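Local coordinates for DPS family protein (Vibrio cholerae O1 biovar El Tor, PDB 3IQ1) that probably binds ferric iron and oxidises metal ions as a ferritin-like Dps family protein assembled from twelve chains, at residues W42-G46 with K47-E51; A71-I74 with L75-S78; D112-S115 with I116-H119; G132-G135 with T136-M140; E148-V151 with W152-N155. All coordinates share one frame; numbering follows the deposited sequence.

Contact 1: W42-G46 with K47-E51; sequences WNIQG and KEFFE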
loop_
_atom_site.group_PDB
_atom_site.type_symbol
_atom_site.label_atom_id
_atom_site.label_comp_id
_atom_site.label_asym_id
_atom_site.label_seq_id
_atom_site.Cartn_x
_atom_site.Cartn_y
_atom_site.Cartn_z
ATOM N N TRP B 42 -3.616 -29.086 10.526
ATOM C CA TRP B 42 -2.627 -29.437 11.543
ATOM C C TRP B 42 -1.950 -30.753 11.302
ATOM O O TRP B 42 -0.733 -30.877 11.559
ATOM C CB TRP B 42 -3.280 -29.466 12.928
ATOM C CG TRP B 42 -3.692 -28.107 13.426
ATOM C CD1 TRP B 42 -3.121 -26.907 13.127
ATOM C CD2 TRP B 42 -4.801 -27.829 14.272
ATOM N NE1 TRP B 42 -3.802 -25.897 13.728
ATOM C CE2 TRP B 42 -4.842 -26.424 14.446
ATOM C CE3 TRP B 42 -5.754 -28.617 14.891
ATOM C CZ2 TRP B 42 -5.782 -25.812 15.219
ATOM C CZ3 TRP B 42 -6.725 -28.001 15.687
ATOM C CH2 TRP B 42 -6.734 -26.594 15.819
ATOM N N ASN B 43 -2.713 -31.759 10.865
ATOM C CA ASN B 43 -2.255 -33.151 10.893
ATOM C C ASN B 43 -1.709 -33.771 9.607
ATOM O O ASN B 43 -1.240 -34.907 9.619
ATOM C CB ASN B 43 -3.356 -34.044 11.416
ATOM C CG ASN B 43 -3.800 -33.648 12.869
ATOM O OD1 ASN B 43 -2.941 -33.291 13.698
ATOM N ND2 ASN B 43 -5.116 -33.732 13.172
ATOM N N ILE B 44 -1.777 -33.035 8.525
ATOM C CA ILE B 44 -1.215 -33.502 7.250
ATOM C C ILE B 44 0.280 -33.852 7.358
ATOM O O ILE B 44 1.035 -33.165 8.021
ATOM C CB ILE B 44 -1.465 -32.456 6.133
ATOM C CG1 ILE B 44 -1.101 -33.010 4.747
ATOM C CG2 ILE B 44 -0.799 -31.088 6.400
ATOM C CD1 ILE B 44 -1.870 -34.225 4.216
ATOM N N GLN B 45 0.661 -34.958 6.753
ATOM C CA GLN B 45 2.032 -35.442 6.680
ATOM C C GLN B 45 2.320 -35.878 5.263
ATOM O O GLN B 45 1.390 -36.169 4.485
ATOM C CB GLN B 45 2.211 -36.692 7.555
ATOM C CG GLN B 45 1.924 -36.522 8.990
ATOM C CD GLN B 45 2.014 -37.856 9.775
ATOM O OE1 GLN B 45 2.461 -38.886 9.248
ATOM N NE2 GLN B 45 1.613 -37.818 11.027
ATOM N N GLY B 46 3.600 -35.982 4.959
ATOM C CA GLY B 46 4.075 -36.455 3.685
ATOM C C GLY B 46 4.371 -35.305 2.730
ATOM O O GLY B 46 4.307 -34.129 3.100
ATOM N N LYS B 47 4.663 -35.652 1.482
ATOM C CA LYS B 47 5.186 -34.659 0.546
ATOM C C LYS B 47 4.197 -33.589 0.117
ATOM O O LYS B 47 4.606 -32.587 -0.453
ATOM C CB LYS B 47 5.781 -35.332 -0.686
ATOM C CG LYS B 47 7.114 -35.993 -0.428
ATOM C CD LYS B 47 7.838 -36.308 -1.754
ATOM C CE LYS B 47 9.071 -37.142 -1.536
ATOM N NZ LYS B 47 8.731 -38.364 -0.738
ATOM N N GLU B 48 2.933 -33.776 0.465
ATOM C CA GLU B 48 1.921 -32.746 0.218
ATOM C C GLU B 48 1.864 -31.744 1.328
ATOM O O GLU B 48 1.058 -30.834 1.269
ATOM C CB GLU B 48 0.509 -33.309 0.089
ATOM C CG GLU B 48 0.270 -34.210 -1.066
ATOM C CD GLU B 48 -0.013 -35.588 -0.571
ATOM O OE1 GLU B 48 0.975 -36.196 -0.086
ATOM O OE2 GLU B 48 -1.196 -36.031 -0.636
ATOM N N PHE B 49 2.730 -31.883 2.343
ATOM C CA PHE B 49 2.646 -31.054 3.516
ATOM C C PHE B 49 2.483 -29.546 3.277
ATOM O O PHE B 49 1.566 -28.958 3.799
ATOM C CB PHE B 49 3.834 -31.297 4.502
ATOM C CG PHE B 49 3.754 -30.432 5.710
ATOM C CD1 PHE B 49 2.953 -30.808 6.796
ATOM C CD2 PHE B 49 4.371 -29.208 5.743
ATOM C CE1 PHE B 49 2.756 -29.977 7.848
ATOM C CE2 PHE B 49 4.201 -28.369 6.811
ATOM C CZ PHE B 49 3.410 -28.772 7.911
ATOM N N PHE B 50 3.401 -28.931 2.556
ATOM C CA PHE B 50 3.357 -27.500 2.404
ATOM C C PHE B 50 2.153 -27.065 1.610
ATOM O O PHE B 50 1.462 -26.116 1.987
ATOM C CB PHE B 50 4.642 -26.957 1.798
ATOM C CG PHE B 50 5.856 -27.148 2.690
ATOM C CD1 PHE B 50 5.925 -26.528 3.910
ATOM C CD2 PHE B 50 6.904 -27.923 2.257
ATOM C CE1 PHE B 50 7.057 -26.711 4.715
ATOM C CE2 PHE B 50 8.032 -28.095 3.036
ATOM C CZ PHE B 50 8.080 -27.501 4.264
ATOM N N GLU B 51 1.895 -27.771 0.531
ATOM C CA GLU B 51 0.811 -27.454 -0.370
ATOM C C GLU B 51 -0.545 -27.510 0.337
ATOM O O GLU B 51 -1.378 -26.583 0.239
ATOM C CB GLU B 51 0.789 -28.460 -1.500
ATOM C CG GLU B 51 -0.401 -28.159 -2.436
ATOM C CD GLU B 51 -0.480 -29.043 -3.638
ATOM O OE1 GLU B 51 -1.574 -29.605 -3.935
ATOM O OE2 GLU B 51 0.564 -29.201 -4.278
HETATM O O HOH W 1 -0.479 -37.217 2.529
#
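The connection between helix 13-43 and helix 49-76 is a tight reversal in which Ile44 meets Phe49 and Gly46 bonds to Phe49 through a type I beta turn. Ile44 is the first residue to leave helical geometry after helix 13-43, its psi of 137° sending the chain out into an extended course. The turn then runs from Gly46 to Phe49, closed by Phe49 N giving a hydrogen bond of 2.8 Å to Gly46 O. Gly46 opens it at a phi of 95°.

The ring of Phe49 turns back toward Ile44. With CG anti to the backbone N (chi1 179°), the ring presents one edge to the isoleucine carbonyl: Ile44 O lies near the ring plane, 3.3 Å from Phe49 CD1 and 3.6 Å from Phe49 CE1. Ile44 CG2 also touches this part of the ring, 3.8 Å from Phe49 CD1. Backbone oxygen and methyl group of one residue thus share two aromatic carbons, and the ring also stacks with His53 a turn further along its helix.

A water donates to Gln45 O at 2.9 Å and, in one of two conformers of the glutamate, probably also to Glu48 OE1, which would bridge the two sides of the turn. Around the loop, Trp157 of a neighbouring subunit receives Lys47 in a cation-pi contact and meets the ring of Phe50, so the turn takes part in the assembly interface. The type I turn is the short connection between the first two long helices of the ferritin-like four-helix bundle.

Contact 2: A71-I74 with L75-S78; sequences AERI and LTLS
Thr76 and Glu72 carry the main polar contact. The carbonyl oxygen of Glu72 is gripped twice by Thr76, the two donors arriving from opposite faces of the carbonyl plane: Thr76 N lies 2.9 Å from Glu72 O. Thr76 OG1 donates to Glu72 O at 2.7 Å. The hydroxyl turns back to it because OG1 stands beside its own backbone N, anti to the carbonyl carbon (chi1 -68°). The other helical bonds are Leu75 N to Ala71 O at 3.0 Å and Leu77 N to Arg73 O at 3.0 Å; Leu77 N has a second, weak bond to Ile74 O. Leu75 CG rests 3.5 Å from Ala71 O.

Contacts of the arginine with carbon atoms form a second group. Arg73 starts away from the following turn but bends at chi2 (63°), which carries the guanidinium along the helix surface: Arg73 NH1 comes to 3.6 Å from Thr76 CG2 and Arg73 NH2 to 3.9 Å from Leu77 CD2. Arg73 NH1 is held by Glu148 and Glu72 OE1 by Lys149, both of a neighbouring subunit, whose Trp152 packs on Thr76 and Leu75; the rest of the guanidinium is held by the start of helix 134-158 of its own chain.

Within the chain, Ile74 and Leu77 pack on Leu23 of helix 13-43.

Beyond Thr76 the helix ends. Ser78 adopts a positive phi and Ser78 N reaches Leu75 O at 2.9 Å, while Ala79 N turns back to Ile74 O; this pair of bonds marks a Schellman motif at the C-terminal end of helix 49-76.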
loop_
_atom_site.group_PDB
_atom_site.type_symbol
_atom_site.label_atom_id
_atom_site.label_comp_id
_atom_site.label_asym_id
_atom_site.label_seq_id
_atom_site.Cartn_x
_atom_site.Cartn_y
_atom_site.Cartn_z
ATOM N N ALA B 71 -24.337 -16.710 11.013
ATOM C CA ALA B 71 -24.833 -16.334 12.324
ATOM C C ALA B 71 -25.497 -14.947 12.277
ATOM O O ALA B 71 -26.564 -14.786 12.881
ATOM C CB ALA B 71 -23.693 -16.314 13.369
ATOM N N GLU B 72 -24.909 -14.018 11.539
ATOM C CA GLU B 72 -25.476 -12.649 11.388
ATOM C C GLU B 72 -26.833 -12.702 10.655
ATOM O O GLU B 72 -27.744 -11.940 10.992
ATOM C CB GLU B 72 -24.549 -11.745 10.625
ATOM C CG GLU B 72 -23.336 -11.387 11.313
ATOM C CD GLU B 72 -22.584 -10.338 10.539
ATOM O OE1 GLU B 72 -22.656 -10.304 9.252
ATOM O OE2 GLU B 72 -21.921 -9.578 11.244
ATOM N N ARG B 73 -26.969 -13.565 9.661
ATOM C CA ARG B 73 -28.270 -13.709 8.962
ATOM C C ARG B 73 -29.346 -14.219 9.936
ATOM O O ARG B 73 -30.456 -13.768 9.916
ATOM C CB ARG B 73 -28.176 -14.637 7.733
ATOM C CG ARG B 73 -29.404 -14.669 6.866
ATOM C CD ARG B 73 -29.739 -13.324 6.220
ATOM N NE ARG B 73 -31.107 -13.272 5.750
ATOM C CZ ARG B 73 -31.745 -12.146 5.457
ATOM N NH1 ARG B 73 -31.077 -10.993 5.482
ATOM N NH2 ARG B 73 -33.013 -12.166 5.071
ATOM N N ILE B 74 -29.001 -15.185 10.782
ATOM C CA ILE B 74 -29.914 -15.703 11.800
ATOM C C ILE B 74 -30.349 -14.589 12.739
ATOM O O ILE B 74 -31.550 -14.413 13.032
ATOM C CB ILE B 74 -29.282 -16.899 12.546
ATOM C CG1 ILE B 74 -29.129 -18.103 11.579
ATOM C CG2 ILE B 74 -30.105 -17.241 13.819
ATOM C CD1 ILE B 74 -28.136 -19.220 12.052
ATOM N N LEU B 75 -29.390 -13.789 13.187
ATOM C CA LEU B 75 -29.698 -12.634 14.060
ATOM C C LEU B 75 -30.609 -11.629 13.313
ATOM O O LEU B 75 -31.477 -11.007 13.903
ATOM C CB LEU B 75 -28.380 -11.958 14.486
ATOM C CG LEU B 75 -27.544 -12.740 15.501
ATOM C CD1 LEU B 75 -26.064 -12.297 15.446
ATOM C CD2 LEU B 75 -28.169 -12.588 16.882
ATOM N N THR B 76 -30.367 -11.464 12.027
ATOM C CA THR B 76 -31.065 -10.528 11.170
ATOM C C THR B 76 -32.532 -10.931 11.048
ATOM O O THR B 76 -33.393 -10.064 11.001
ATOM C CB THR B 76 -30.346 -10.409 9.800
ATOM O OG1 THR B 76 -29.056 -9.752 9.999
ATOM C CG2 THR B 76 -31.106 -9.564 8.822
ATOM N N LEU B 77 -32.787 -12.221 11.129
ATOM C CA LEU B 77 -34.128 -12.804 11.115
ATOM C C LEU B 77 -34.773 -12.821 12.511
ATOM O O LEU B 77 -35.823 -13.431 12.689
ATOM C CB LEU B 77 -34.122 -14.223 10.496
ATOM C CG LEU B 77 -33.803 -14.274 8.989
ATOM C CD1 LEU B 77 -33.516 -15.750 8.641
ATOM C CD2 LEU B 77 -34.929 -13.696 8.162
ATOM N N SER B 78 -34.145 -12.142 13.478
ATOM C CA SER B 78 -34.608 -12.086 14.895
ATOM C C SER B 78 -34.679 -13.467 15.509
ATOM O O SER B 78 -35.605 -13.794 16.233
ATOM C CB SER B 78 -35.935 -11.339 15.034
ATOM O OG SER B 78 -35.761 -9.994 14.643
#

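Contact 3: D112-S115 with I116-H119; sequences DGFS and ILLH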
loop_
_atom_site.group_PDB
_atom_site.type_symbol
_atom_site.label_atom_id
_atom_site.label_comp_id
_atom_site.label_asym_id
_atom_site.label_seq_id
_atom_site.Cartn_x
_atom_site.Cartn_y
_atom_site.Cartn_z
ATOM N N ASP B 112 -16.971 -34.580 0.609
ATOM C CA ASP B 112 -18.191 -35.133 1.175
ATOM C C ASP B 112 -18.934 -34.111 2.049
ATOM O O ASP B 112 -20.180 -34.046 1.988
ATOM C CB ASP B 112 -17.836 -36.361 1.958
ATOM C CG ASP B 112 -17.332 -37.512 1.058
ATOM O OD1 ASP B 112 -17.656 -37.532 -0.158
ATOM O OD2 ASP B 112 -16.699 -38.454 1.563
ATOM N N GLY B 113 -18.188 -33.324 2.805
ATOM C CA GLY B 113 -18.751 -32.279 3.672
ATOM C C GLY B 113 -19.407 -31.183 2.832
ATOM O O GLY B 113 -20.542 -30.752 3.082
ATOM N N PHE B 114 -18.704 -30.719 1.797
ATOM C CA PHE B 114 -19.273 -29.713 0.906
ATOM C C PHE B 114 -20.517 -30.231 0.206
ATOM O O PHE B 114 -21.452 -29.476 -0.095
ATOM C CB PHE B 114 -18.258 -29.160 -0.130
ATOM C CG PHE B 114 -17.333 -28.121 0.427
ATOM C CD1 PHE B 114 -17.828 -26.896 0.873
ATOM C CD2 PHE B 114 -15.943 -28.340 0.497
ATOM C CE1 PHE B 114 -16.984 -25.950 1.391
ATOM C CE2 PHE B 114 -15.103 -27.387 1.008
ATOM C CZ PHE B 114 -15.616 -26.186 1.449
ATOM N N SER B 115 -20.566 -31.531 -0.067
ATOM C CA SER B 115 -21.733 -32.029 -0.688
ATOM C C SER B 115 -23.009 -31.869 0.197
ATOM O O SER B 115 -24.083 -31.542 -0.318
ATOM C CB SER B 115 -21.447 -33.423 -1.260
ATOM O OG SER B 115 -20.407 -33.317 -2.304
ATOM N N ILE B 116 -22.872 -32.050 1.511
ATOM C CA ILE B 116 -23.911 -31.773 2.522
ATOM C C ILE B 116 -24.248 -30.273 2.603
ATOM O O ILE B 116 -25.408 -29.889 2.562
ATOM C CB ILE B 116 -23.510 -32.332 3.917
ATOM C CG1 ILE B 116 -23.611 -33.866 3.871
ATOM C CG2 ILE B 116 -24.381 -31.750 4.967
ATOM C CD1 ILE B 116 -23.029 -34.570 5.051
ATOM N N LEU B 117 -23.245 -29.417 2.688
ATOM C CA LEU B 117 -23.513 -27.985 2.701
ATOM C C LEU B 117 -24.308 -27.587 1.454
ATOM O O LEU B 117 -25.263 -26.824 1.520
ATOM C CB LEU B 117 -22.210 -27.168 2.825
ATOM C CG LEU B 117 -21.378 -27.433 4.083
ATOM C CD1 LEU B 117 -20.199 -26.426 4.084
ATOM C CD2 LEU B 117 -22.228 -27.315 5.350
ATOM N N LEU B 118 -23.872 -28.031 0.276
ATOM C CA LEU B 118 -24.557 -27.615 -0.949
ATOM C C LEU B 118 -26.001 -28.067 -0.940
ATOM O O LEU B 118 -26.882 -27.316 -1.306
ATOM C CB LEU B 118 -23.862 -28.201 -2.186
ATOM C CG LEU B 118 -22.593 -27.502 -2.622
ATOM C CD1 LEU B 118 -21.870 -28.330 -3.657
ATOM C CD2 LEU B 118 -22.813 -26.088 -3.150
ATOM N N HIS B 119 -26.231 -29.319 -0.543
ATOM C CA HIS B 119 -27.570 -29.903 -0.524
ATOM C C HIS B 119 -28.453 -29.073 0.410
ATOM O O HIS B 119 -29.599 -28.718 0.056
ATOM C CB HIS B 119 -27.422 -31.346 -0.057
ATOM C CG HIS B 119 -28.659 -32.152 -0.127
ATOM N ND1 HIS B 119 -29.586 -32.153 0.887
ATOM C CD2 HIS B 119 -29.076 -33.064 -1.036
ATOM C CE1 HIS B 119 -30.568 -32.975 0.571
ATOM N NE2 HIS B 119 -30.269 -33.569 -0.573
#
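Phe114 and Leu117, one turn apart on helix 103-131, meet through carbon atoms: Phe114 CD1 lies 4.0 Å from Leu117 CD1, the two side chains crossing obliquely. Leu118 uses the backbone of the same phenylalanine instead, its CG resting 3.4 Å from Phe114 O. Leu117 does likewise one residue earlier, with CG 3.6 Å from Gly113 O.

Beneath these side chains runs the regular helical ladder. Leu118 N bonds to Phe114 O at 2.8 Å, Leu117 N to Gly113 O at 3.0 Å and nearly straight (168° at the hydrogen), and His119 N to Ser115 O at 3.1 Å, whereas the bond from Ile116 N to Asp112 O is weak. The segment is a mid-helix stretch of the four-helix bundle of the ferritin-like fold, and its spacing turns Phe114 and Leu117 into the bundle, while Leu118 packs on Gln147 and on Ile9 of a neighbouring subunit, and Asp112 and His119 face outward.

Further out, the ring of Phe114 meets Phe33 of helix 13-43 edge-to-face and packs on Gln147 of helix 134-158. Leu117 reaches Leu26 and Tyr30 on the former helix. On the outer flank Ser115 OG, placed beside its own backbone N (chi1 -63°), bonds to the carbonyl of Val111 one turn back, and Asp112 OD1 accepts from Gln108 NE2.

Contact 4: G132-G135 with T136-M140; sequences GDEG and TSALM
An aspartate N-cap opens helix 134-158: the carboxylate of Asp133 reaches forward to Thr136. With CG anti to the backbone N (chi1 -178°), both oxygens are brought over the first turn. Asp133 OD1 accepts the amide of Thr136 N at 3.1 Å, an almost straight bond (162° at the hydrogen), and Asp133 OD2 takes the hydroxyl proton of Thr136 OG1 at 2.6 Å. Each oxygen is met from above the carboxylate plane, and the two bonds together fix the rotation of the carboxylate.

The backbone completes the start of the helix. Ser137 N bonds to Asp133 O at 2.9 Å and Ala138 N to Glu134 O at 2.9 Å, followed by a weaker bond from Leu139 N to Gly135 O. Ala138 CB lies 3.3 Å from Glu134 O. Gly132, at a positive phi, closes the previous helix in a Schellman motif just before the cap.

Arg73 of helix 49-76 ties in from the side, its NH2 in a salt bridge with Asp133 OD1 and its NE probably hydrogen-bonded to Thr136 OG1. Ser137 packs on Leu125 of helix 103-131, Thr136 touches Leu23 of helix 13-43, and Glu134 OE2 hydrogen-bonds to Ser141 OG of a neighbouring subunit.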
loop_
_atom_site.group_PDB
_atom_site.type_symbol
_atom_site.label_atom_id
_atom_site.label_comp_id
_atom_site.label_asym_id
_atom_site.label_seq_id
_atom_site.Cartn_x
_atom_site.Cartn_y
_atom_site.Cartn_z
ATOM N N GLY B 132 -40.388 -15.372 -0.499
ATOM C CA GLY B 132 -39.796 -14.115 -0.868
ATOM C C GLY B 132 -38.759 -13.569 0.082
ATOM O O GLY B 132 -38.585 -12.347 0.185
ATOM N N ASP B 133 -38.085 -14.445 0.820
ATOM C CA ASP B 133 -36.977 -14.020 1.655
ATOM C C ASP B 133 -35.695 -13.891 0.749
ATOM O O ASP B 133 -34.804 -14.744 0.711
ATOM C CB ASP B 133 -36.759 -14.946 2.853
ATOM C CG ASP B 133 -35.643 -14.482 3.765
ATOM O OD1 ASP B 133 -34.923 -13.519 3.415
ATOM O OD2 ASP B 133 -35.430 -15.108 4.820
ATOM N N GLU B 134 -35.595 -12.741 0.101
ATOM C CA GLU B 134 -34.527 -12.483 -0.850
ATOM C C GLU B 134 -33.163 -12.359 -0.166
ATOM O O GLU B 134 -32.166 -12.801 -0.719
ATOM C CB GLU B 134 -34.797 -11.195 -1.595
ATOM C CG GLU B 134 -33.694 -10.865 -2.610
ATOM C CD GLU B 134 -33.514 -11.937 -3.669
ATOM O OE1 GLU B 134 -34.547 -12.638 -3.985
ATOM O OE2 GLU B 134 -32.379 -12.037 -4.212
ATOM N N GLY B 135 -33.119 -11.774 1.020
ATOM C CA GLY B 135 -31.845 -11.694 1.735
ATOM C C GLY B 135 -31.212 -13.042 2.063
ATOM O O GLY B 135 -30.015 -13.245 1.918
ATOM N N THR B 136 -32.057 -13.990 2.457
ATOM C CA THR B 136 -31.602 -15.343 2.724
ATOM C C THR B 136 -31.272 -16.043 1.440
ATOM O O THR B 136 -30.239 -16.694 1.345
ATOM C CB THR B 136 -32.607 -16.145 3.546
ATOM O OG1 THR B 136 -32.813 -15.493 4.792
ATOM C CG2 THR B 136 -32.145 -17.628 3.796
ATOM N N SER B 137 -32.128 -15.883 0.417
ATOM C CA SER B 137 -31.863 -16.476 -0.893
ATOM C C SER B 137 -30.508 -16.070 -1.441
ATOM O O SER B 137 -29.758 -16.906 -1.953
ATOM C CB SER B 137 -32.940 -16.048 -1.899
ATOM O OG SER B 137 -34.138 -16.733 -1.630
ATOM N N ALA B 138 -30.222 -14.784 -1.370
ATOM C CA ALA B 138 -29.022 -14.208 -1.938
ATOM C C ALA B 138 -27.812 -14.801 -1.257
ATOM O O ALA B 138 -26.821 -15.033 -1.871
ATOM C CB ALA B 138 -29.040 -12.664 -1.789
ATOM N N LEU B 139 -27.874 -14.979 0.060
ATOM C CA LEU B 139 -26.758 -15.596 0.789
ATOM C C LEU B 139 -26.507 -17.021 0.328
ATOM O O LEU B 139 -25.378 -17.412 0.082
ATOM C CB LEU B 139 -27.035 -15.593 2.292
ATOM C CG LEU B 139 -25.878 -15.969 3.216
ATOM C CD1 LEU B 139 -24.732 -14.933 3.024
ATOM C CD2 LEU B 139 -26.222 -16.049 4.722
HETATM N N MSE B 140 -27.568 -17.801 0.213
HETATM C CA MSE B 140 -27.438 -19.191 -0.238
HETATM C C MSE B 140 -26.859 -19.242 -1.646
HETATM O O MSE B 140 -26.024 -20.092 -1.939
HETATM C CB MSE B 140 -28.766 -19.936 -0.167
HETATM C CG MSE B 140 -29.327 -20.139 1.208
HETATM SE SE MSE B 140 -28.283 -21.009 2.521
HETATM C CE MSE B 140 -27.385 -19.408 3.191
#

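Contact 5: E148-V151 with W152-N155; sequences EKLV and WMLN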
loop_
_atom_site.group_PDB
_atom_site.type_symbol
_atom_site.label_atom_id
_atom_site.label_comp_id
_atom_site.label_asym_id
_atom_site.label_seq_id
_atom_site.Cartn_x
_atom_site.Cartn_y
_atom_site.Cartn_z
ATOM N N GLU B 148 -19.682 -24.848 -5.303
ATOM C CA GLU B 148 -19.677 -25.675 -6.514
ATOM C C GLU B 148 -18.311 -25.603 -7.212
ATOM O O GLU B 148 -17.760 -26.626 -7.565
ATOM C CB GLU B 148 -20.794 -25.285 -7.471
ATOM C CG GLU B 148 -22.185 -25.647 -6.963
ATOM C CD GLU B 148 -23.320 -25.171 -7.821
ATOM O OE1 GLU B 148 -23.132 -24.196 -8.598
ATOM O OE2 GLU B 148 -24.451 -25.721 -7.712
ATOM N N LYS B 149 -17.762 -24.405 -7.331
ATOM C CA LYS B 149 -16.462 -24.185 -7.945
ATOM C C LYS B 149 -15.417 -24.972 -7.149
ATOM O O LYS B 149 -14.577 -25.679 -7.727
ATOM C CB LYS B 149 -16.113 -22.690 -8.017
ATOM C CG LYS B 149 -14.802 -22.474 -8.689
ATOM C CD LYS B 149 -14.350 -21.051 -8.569
ATOM C CE LYS B 149 -12.950 -20.902 -9.071
ATOM N NZ LYS B 149 -12.526 -19.418 -9.094
ATOM N N LEU B 150 -15.473 -24.866 -5.826
ATOM C CA LEU B 150 -14.479 -25.524 -4.996
ATOM C C LEU B 150 -14.581 -27.017 -5.137
ATOM O O LEU B 150 -13.557 -27.721 -5.216
ATOM C CB LEU B 150 -14.624 -25.111 -3.542
ATOM C CG LEU B 150 -13.566 -25.639 -2.556
ATOM C CD1 LEU B 150 -12.087 -25.482 -3.062
ATOM C CD2 LEU B 150 -13.740 -24.965 -1.169
ATOM N N VAL B 151 -15.811 -27.523 -5.162
ATOM C CA VAL B 151 -15.994 -28.964 -5.326
ATOM C C VAL B 151 -15.386 -29.451 -6.649
ATOM O O VAL B 151 -14.761 -30.540 -6.698
ATOM C CB VAL B 151 -17.466 -29.356 -5.116
ATOM C CG1 VAL B 151 -17.757 -30.839 -5.590
ATOM C CG2 VAL B 151 -17.837 -29.205 -3.637
ATOM N N TRP B 152 -15.544 -28.703 -7.736
ATOM C CA TRP B 152 -14.854 -29.015 -8.987
ATOM C C TRP B 152 -13.335 -29.152 -8.777
ATOM O O TRP B 152 -12.727 -30.173 -9.123
ATOM C CB TRP B 152 -15.196 -27.990 -10.082
ATOM C CG TRP B 152 -14.068 -27.841 -11.095
ATOM C CD1 TRP B 152 -13.539 -28.831 -11.883
ATOM C CD2 TRP B 152 -13.271 -26.677 -11.344
ATOM N NE1 TRP B 152 -12.466 -28.368 -12.565
ATOM C CE2 TRP B 152 -12.278 -27.048 -12.287
ATOM C CE3 TRP B 152 -13.305 -25.357 -10.893
ATOM C CZ2 TRP B 152 -11.354 -26.167 -12.762
ATOM C CZ3 TRP B 152 -12.376 -24.472 -11.373
ATOM C CH2 TRP B 152 -11.392 -24.893 -12.305
HETATM N N MSE B 153 -12.732 -28.176 -8.127
HETATM C CA MSE B 153 -11.290 -28.189 -7.911
HETATM C C MSE B 153 -10.810 -29.353 -7.032
HETATM O O MSE B 153 -9.791 -29.984 -7.344
HETATM C CB MSE B 153 -10.842 -26.845 -7.336
HETATM C CG MSE B 153 -11.201 -25.677 -8.173
HETATM SE SE MSE B 153 -10.481 -24.033 -7.399
HETATM C CE MSE B 153 -11.494 -24.009 -5.894
ATOM N N LEU B 154 -11.482 -29.589 -5.909
ATOM C CA LEU B 154 -11.118 -30.670 -5.021
ATOM C C LEU B 154 -11.189 -32.000 -5.771
ATOM O O LEU B 154 -10.292 -32.846 -5.663
ATOM C CB LEU B 154 -12.095 -30.694 -3.847
ATOM C CG LEU B 154 -12.051 -29.492 -2.918
ATOM C CD1 LEU B 154 -13.156 -29.637 -1.833
ATOM C CD2 LEU B 154 -10.675 -29.281 -2.278
ATOM N N ASN B 155 -12.281 -32.225 -6.491
ATOM C CA ASN B 155 -12.434 -33.476 -7.301
ATOM C C ASN B 155 -11.382 -33.590 -8.413
ATOM O O ASN B 155 -10.917 -34.693 -8.710
ATOM C CB ASN B 155 -13.821 -33.570 -7.904
ATOM C CG ASN B 155 -14.818 -34.209 -6.957
ATOM O OD1 ASN B 155 -14.744 -35.433 -6.612
ATOM N ND2 ASN B 155 -15.787 -33.410 -6.526
#
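The indole of Trp152 is approached by Lys149 in its plane and by Met153 over one face. Lys149 CG stands at the edge, 3.9 Å from Trp152 CE3, the two side chains lying side by side and pointing the same way. Met153 CG, part of a selenomethionine, sits above the ring, displaced toward its rim. Lys149 O comes to 3.4 Å of Trp152 CE3. All belong to helix 134-158, the last helix of the ferritin-like four-helix bundle, here near its C-terminal end.

On another flank Leu150 runs into Met153 and Leu154. Leu150 CD1 lies 3.2 Å from Met153 CE, closer than normal packing, so the exact placing of this methyl is doubtful; the side chains cross at about a right angle, and the selenomethionine also touches Phe49 of a neighbouring subunit. Leu150 CD1 is 4.0 Å from Leu154 CG, and Leu154 packs on Met107 and Val111 of helix 103-131.

Regular helical bonds underlie this, among them Leu154 N to Leu150 O at 2.9 Å. Val151 O accepts twice from Asn155, its N at 3.0 Å and its side-chain amide ND2 at 3.1 Å, from opposite faces of the carbonyl plane, with ND2 lying 3.4 Å from Val151 CG1.

Contacts 1 and 4 lie on opposite sides of the chain's centre, their own centres 38 Å apart. Contacts 2 and 4 touch: Arg73 CZ is 3.6 Å from Gly135 C and Leu77 CD2 is 3.7 Å from Asp133 OD2, so the C-terminal end of helix 49-76 adjoins the start of helix 134-158. Contacts 3 and 5, with centres 11 Å apart, also meet, Phe114 CZ lying 3.4 Å from Leu150 CD2 where helices 103-131 and 134-158 pack together. Contacts 2 and 5 are 28 Å apart between centres within one chain, but contact 2 of one chain meets contact 5 of a neighbouring subunit. Within one chain contacts 1 and 5 stay about 9 Å apart between nearest atoms, but Met153 packs on Phe49 of a neighbouring subunit.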